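Local coordinates for GTPase-activating protein GYP1 (Saccharomyces cerevisiae, PDB 1FKM) that stimulates GTP hydrolysis by Ypt/Rab GTPases such as Ypt1 and Ypt7, supplying an arginine finger and a glutamine finger from its TBC domain, at residues R69-H74 with A121-A126; I92-T97 with S112-L117. All coordinates share one frame; numbering follows the deposited sequence.

Overall arrangement
Both contacts use helix 107-123 of the all-helical TBC domain, at different levels along it. Contact 1 lies at the surface, its centre about 21 Å from the centre of the chain, and joins this helix to helix 57-74 by one hydrogen bond between two polar side chains. Contact 2 is buried and mainly apolar, its centre about 16 Å from that of the chain: Ile94, near the end of helix 83-93, packs on helix 107-123, and the arginine finger sits two residues beyond that isoleucine. The contact centres are about 15 Å apart on the same side of the chain's centre, and the two contacts meet where Leu72 CD2 packs 3.5 Å from Arg115 CD.

Contact 1. Residues R69-H74 with A121-A126; sequences RDSLKH and AIRHPA
Arg123 and Ser71 reach each other through matching first torsions and one long side chain. In Arg123, CG lies beside the backbone N and anti to the carbonyl carbon (chi1 -73°), and from CG to NE the chain runs extended; this length spans the distance to helix 57-74, where the nearest CA atoms, those of Ser71 and Arg123, are 9.6 Å apart. Ser71 sets OG likewise beside its own N, which brings it back along its helix to accept the reaching NH2. The bond from Arg123 NH2 to Ser71 OG is 2.8 Å long but bent, with 131° at the hydrogen. The hydroxyl meets the guanidinium at its edge, although it stands 22° out of that plane; behind it, Ser71 CB is 3.7 Å from Arg123 NH2.

Ser71 OG has a second partner, the carbonyl oxygen of Glu67 one turn earlier. A carbonyl can only accept, so the serine proton goes to the backbone while the oxygen receives the arginine, and this pair of bonds fixes the rotation of the hydroxyl. In the all-helical TBC fold, this places a polar tie between helix 57-74 and the C-terminal part of helix 107-123, whose bodies also touch through Leu72 and Leu119. The carboxylate of Glu67 adds a long, weak ion pair to Arg123 NH2, which probably steadies the positive charge at this partly exposed position. The arginine also rests against Phe179 and Trp180 of helix 168-186, while Arg69, from the other segment, forms a salt bridge to Asp173 of that same helix.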
loop_
_atom_site.group_PDB
_atom_site.type_symbol
_atom_site.label_atom_id
_atom_site.label_comp_id
_atom_site.label_asym_id
_atom_site.label_seq_id
_atom_site.Cartn_x
_atom_site.Cartn_y
_atom_site.Cartn_z
ATOM N N ARG A 69 18.368 -10.250 -7.545
ATOM C CA ARG A 69 19.635 -10.696 -6.970
ATOM C C ARG A 69 20.836 -10.052 -7.659
ATOM O O ARG A 69 21.724 -9.511 -6.997
ATOM C CB ARG A 69 19.749 -12.221 -7.075
ATOM C CG ARG A 69 18.826 -13.006 -6.143
ATOM C CD ARG A 69 19.016 -14.504 -6.345
ATOM N NE ARG A 69 18.375 -15.312 -5.310
ATOM C CZ ARG A 69 17.063 -15.504 -5.198
ATOM N NH1 ARG A 69 16.230 -14.947 -6.065
ATOM N NH2 ARG A 69 16.581 -16.257 -4.214
ATOM N N ASP A 70 20.859 -10.113 -8.988
ATOM C CA ASP A 70 21.957 -9.533 -9.756
ATOM C C ASP A 70 22.071 -8.030 -9.536
ATOM O O ASP A 70 23.172 -7.500 -9.371
ATOM C CB ASP A 70 21.787 -9.809 -11.252
ATOM C CG ASP A 70 21.812 -11.288 -11.582
ATOM O OD1 ASP A 70 22.439 -12.062 -10.825
ATOM O OD2 ASP A 70 21.215 -11.674 -12.611
ATOM N N SER A 71 20.932 -7.347 -9.536
ATOM C CA SER A 71 20.920 -5.903 -9.340
ATOM C C SER A 71 21.482 -5.533 -7.974
ATOM O O SER A 71 22.240 -4.573 -7.839
ATOM C CB SER A 71 19.496 -5.364 -9.470
ATOM O OG SER A 71 18.993 -5.563 -10.775
ATOM N N LEU A 72 21.104 -6.297 -6.958
ATOM C CA LEU A 72 21.569 -6.034 -5.605
ATOM C C LEU A 72 23.063 -6.327 -5.509
ATOM O O LEU A 72 23.814 -5.589 -4.869
ATOM C CB LEU A 72 20.789 -6.897 -4.612
ATOM C CG LEU A 72 20.513 -6.294 -3.233
ATOM C CD1 LEU A 72 19.808 -4.954 -3.382
ATOM C CD2 LEU A 72 19.662 -7.261 -2.424
ATOM N N LYS A 73 23.491 -7.407 -6.153
ATOM C CA LYS A 73 24.897 -7.793 -6.146
ATOM C C LYS A 73 25.723 -6.707 -6.830
ATOM O O LYS A 73 26.802 -6.341 -6.364
ATOM C CB LYS A 73 25.075 -9.118 -6.888
ATOM C CG LYS A 73 26.490 -9.667 -6.863
ATOM C CD LYS A 73 26.628 -10.869 -7.786
ATOM C CE LYS A 73 25.655 -11.977 -7.417
ATOM N NZ LYS A 73 25.756 -13.131 -8.357
ATOM N N HIS A 74 25.197 -6.192 -7.936
ATOM C CA HIS A 74 25.862 -5.149 -8.702
ATOM C C HIS A 74 25.924 -3.833 -7.930
ATOM O O HIS A 74 26.907 -3.101 -8.019
ATOM C CB HIS A 74 25.125 -4.935 -10.028
ATOM C CG HIS A 74 25.728 -3.875 -10.897
ATOM N ND1 HIS A 74 26.987 -3.989 -11.450
ATOM C CD2 HIS A 74 25.240 -2.685 -11.319
ATOM C CE1 HIS A 74 27.247 -2.915 -12.175
ATOM N NE2 HIS A 74 26.203 -2.108 -12.112
ATOM N N ALA A 121 15.588 2.880 -4.282
ATOM C CA ALA A 121 16.158 4.224 -4.194
ATOM C C ALA A 121 17.289 4.430 -5.204
ATOM O O ALA A 121 17.388 5.485 -5.832
ATOM C CB ALA A 121 16.663 4.484 -2.780
ATOM N N ILE A 122 18.134 3.420 -5.365
ATOM C CA ILE A 122 19.249 3.507 -6.309
ATOM C C ILE A 122 18.731 3.572 -7.744
ATOM O O ILE A 122 19.335 4.211 -8.608
ATOM C CB ILE A 122 20.193 2.295 -6.155
ATOM C CG1 ILE A 122 20.888 2.361 -4.794
ATOM C CG2 ILE A 122 21.215 2.261 -7.285
ATOM C CD1 ILE A 122 21.650 3.645 -4.554
ATOM N N ARG A 123 17.600 2.920 -7.990
ATOM C CA ARG A 123 17.005 2.909 -9.319
ATOM C C ARG A 123 16.150 4.131 -9.637
ATOM O O ARG A 123 15.662 4.272 -10.760
ATOM C CB ARG A 123 16.168 1.649 -9.508
ATOM C CG ARG A 123 16.978 0.394 -9.683
ATOM C CD ARG A 123 16.097 -0.686 -10.270
ATOM N NE ARG A 123 16.864 -1.847 -10.694
ATOM C CZ ARG A 123 16.443 -2.713 -11.607
ATOM N NH1 ARG A 123 15.263 -2.533 -12.188
ATOM N NH2 ARG A 123 17.196 -3.754 -11.936
ATOM N N HIS A 124 15.963 5.014 -8.660
ATOM C CA HIS A 124 15.167 6.217 -8.878
ATOM C C HIS A 124 15.870 7.469 -8.367
ATOM O O HIS A 124 15.448 8.073 -7.377
ATOM C CB HIS A 124 13.789 6.085 -8.210
ATOM C CG HIS A 124 12.944 4.995 -8.788
ATOM N ND1 HIS A 124 13.215 3.659 -8.589
ATOM C CD2 HIS A 124 11.874 5.043 -9.616
ATOM C CE1 HIS A 124 12.353 2.930 -9.273
ATOM N NE2 HIS A 124 11.529 3.745 -9.906
ATOM N N PRO A 125 16.950 7.882 -9.050
ATOM C CA PRO A 125 17.738 9.066 -8.695
ATOM C C PRO A 125 16.912 10.342 -8.514
ATOM O O PRO A 125 17.237 11.182 -7.677
ATOM C CB PRO A 125 18.719 9.184 -9.858
ATOM C CG PRO A 125 18.935 7.767 -10.249
ATOM C CD PRO A 125 17.538 7.195 -10.213
ATOM N N ALA A 126 15.846 10.486 -9.294
ATOM C CA ALA A 126 14.998 11.672 -9.205
ATOM C C ALA A 126 14.263 11.750 -7.867
ATOM O O ALA A 126 13.816 12.824 -7.453
ATOM C CB ALA A 126 13.992 11.684 -10.355
#

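Contact 2. Residues I92-T97 with S112-L117; sequences IDIPRT and SLQRIL
Ile94 points its side chain at helix 107-123 and meets three residues there, lying aslant two of them and sliding past the third. Its CG1 lies beside the backbone N and its chi2 of -62° turns CD1 to where it touches both Leu113 and Leu117, one helical turn apart. Against Leu117 the two chains run past each other in opposite directions, the methyls CD1 of Ile94 and CD1 of Leu117 coming to 3.5 Å. Leu113 is crossed at a slant, with its CB 3.8 Å from Ile94 CD1. Gln114 also lies across the isoleucine: its OE1 stands 3.7 Å from Ile94 CG1, a van der Waals contact of amide oxygen with methylene, while its NE2 is hydrogen-bonded to the carbonyl oxygen of Trp87.

The segment 92-97 holds the catalytic arginine finger, Arg96. Its NH2 reaches Asp93 OD1 at 2.9 Å in a salt bridge that lies in the guanidinium plane and is fairly straight (161°). Asp93 O accepts from Arg96 N and from Thr97 OG1 on opposite faces of its plane, and Asp93 OD2 is hydrogen-bonded to Tyr129 OH and, weakly, to NE2 of the glutamine finger, Gln131.

Helix 133-145 covers the neighbouring side, with Phe141 on Leu113 and Ile133 on Leu117; Leu117 also touches Ile90 of helix 83-93.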
loop_
_atom_site.group_PDB
_atom_site.type_symbol
_atom_site.label_atom_id
_atom_site.label_comp_id
_atom_site.label_asym_id
_atom_site.label_seq_id
_atom_site.Cartn_x
_atom_site.Cartn_y
_atom_site.Cartn_z
ATOM N N ILE A 92 18.207 4.607 8.951
ATOM C CA ILE A 92 17.621 5.455 9.979
ATOM C C ILE A 92 16.106 5.265 10.116
ATOM O O ILE A 92 15.556 5.399 11.208
ATOM C CB ILE A 92 17.927 6.940 9.687
ATOM C CG1 ILE A 92 19.432 7.187 9.832
ATOM C CG2 ILE A 92 17.138 7.841 10.621
ATOM C CD1 ILE A 92 19.876 8.580 9.423
ATOM N N ASP A 93 15.432 4.939 9.017
ATOM C CA ASP A 93 13.982 4.753 9.055
ATOM C C ASP A 93 13.471 3.329 9.268
ATOM O O ASP A 93 12.404 3.134 9.854
ATOM C CB ASP A 93 13.348 5.317 7.781
ATOM C CG ASP A 93 13.204 6.824 7.820
ATOM O OD1 ASP A 93 13.641 7.441 8.816
ATOM O OD2 ASP A 93 12.650 7.391 6.855
ATOM N N ILE A 94 14.218 2.334 8.805
ATOM C CA ILE A 94 13.783 0.948 8.939
ATOM C C ILE A 94 13.393 0.525 10.361
ATOM O O ILE A 94 12.247 0.135 10.604
ATOM C CB ILE A 94 14.858 -0.026 8.400
ATOM C CG1 ILE A 94 14.997 0.147 6.887
ATOM C CG2 ILE A 94 14.480 -1.467 8.736
ATOM C CD1 ILE A 94 13.732 -0.173 6.116
ATOM N N PRO A 95 14.335 0.597 11.316
ATOM C CA PRO A 95 14.056 0.209 12.703
ATOM C C PRO A 95 12.868 0.942 13.320
ATOM O O PRO A 95 12.300 0.489 14.315
ATOM C CB PRO A 95 15.364 0.539 13.424
ATOM C CG PRO A 95 16.392 0.373 12.359
ATOM C CD PRO A 95 15.733 1.046 11.180
ATOM N N ARG A 96 12.491 2.068 12.723
ATOM C CA ARG A 96 11.384 2.870 13.232
ATOM C C ARG A 96 10.064 2.713 12.468
ATOM O O ARG A 96 9.102 3.433 12.738
ATOM C CB ARG A 96 11.792 4.347 13.248
ATOM C CG ARG A 96 13.109 4.620 13.973
ATOM C CD ARG A 96 13.366 6.116 14.130
ATOM N NE ARG A 96 13.513 6.798 12.845
ATOM C CZ ARG A 96 13.580 8.120 12.706
ATOM N NH1 ARG A 96 13.512 8.905 13.773
ATOM N NH2 ARG A 96 13.713 8.657 11.500
ATOM N N THR A 97 10.017 1.775 11.525
ATOM C CA THR A 97 8.809 1.530 10.733
ATOM C C THR A 97 7.866 0.556 11.446
ATOM O O THR A 97 8.305 -0.468 11.963
ATOM C CB THR A 97 9.171 0.953 9.344
ATOM O OG1 THR A 97 9.962 1.906 8.627
ATOM C CG2 THR A 97 7.917 0.645 8.542
ATOM N N SER A 112 15.760 -7.267 5.247
ATOM C CA SER A 112 15.059 -7.479 3.983
ATOM C C SER A 112 14.509 -6.159 3.454
ATOM O O SER A 112 14.684 -5.839 2.279
ATOM C CB SER A 112 13.907 -8.475 4.154
ATOM O OG SER A 112 14.380 -9.810 4.203
ATOM N N LEU A 113 13.841 -5.396 4.318
ATOM C CA LEU A 113 13.279 -4.112 3.902
ATOM C C LEU A 113 14.382 -3.129 3.514
ATOM O O LEU A 113 14.218 -2.325 2.603
ATOM C CB LEU A 113 12.404 -3.522 5.017
ATOM C CG LEU A 113 11.155 -4.349 5.360
ATOM C CD1 LEU A 113 10.321 -3.616 6.418
ATOM C CD2 LEU A 113 10.313 -4.583 4.096
ATOM N N GLN A 114 15.514 -3.207 4.203
ATOM C CA GLN A 114 16.645 -2.328 3.910
ATOM C C GLN A 114 17.094 -2.534 2.458
ATOM O O GLN A 114 17.286 -1.568 1.709
ATOM C CB GLN A 114 17.796 -2.645 4.876
ATOM C CG GLN A 114 19.138 -1.965 4.590
ATOM C CD GLN A 114 19.163 -0.490 4.957
ATOM O OE1 GLN A 114 18.606 -0.080 5.978
ATOM N NE2 GLN A 114 19.831 0.313 4.135
ATOM N N ARG A 115 17.251 -3.793 2.064
ATOM C CA ARG A 115 17.686 -4.116 0.704
ATOM C C ARG A 115 16.656 -3.708 -0.347
ATOM O O ARG A 115 17.003 -3.153 -1.395
ATOM C CB ARG A 115 17.978 -5.616 0.578
ATOM C CG ARG A 115 19.185 -6.095 1.377
ATOM C CD ARG A 115 19.533 -7.541 1.040
ATOM N NE ARG A 115 18.636 -8.514 1.658
ATOM C CZ ARG A 115 18.825 -9.052 2.861
ATOM N NH1 ARG A 115 19.884 -8.710 3.587
ATOM N NH2 ARG A 115 17.964 -9.947 3.338
ATOM N N ILE A 116 15.389 -3.995 -0.073
ATOM C CA ILE A 116 14.319 -3.641 -1.002
ATOM C C ILE A 116 14.269 -2.138 -1.254
ATOM O O ILE A 116 14.246 -1.687 -2.404
ATOM C CB ILE A 116 12.944 -4.099 -0.461
ATOM C CG1 ILE A 116 12.887 -5.630 -0.421
ATOM C CG2 ILE A 116 11.832 -3.538 -1.337
ATOM C CD1 ILE A 116 11.671 -6.193 0.327
ATOM N N LEU A 117 14.255 -1.359 -0.179
ATOM C CA LEU A 117 14.178 0.087 -0.313
ATOM C C LEU A 117 15.438 0.676 -0.917
ATOM O O LEU A 117 15.374 1.640 -1.680
ATOM C CB LEU A 117 13.909 0.732 1.046
ATOM C CG LEU A 117 12.555 0.355 1.656
ATOM C CD1 LEU A 117 12.418 0.995 3.032
ATOM C CD2 LEU A 117 11.432 0.815 0.743
#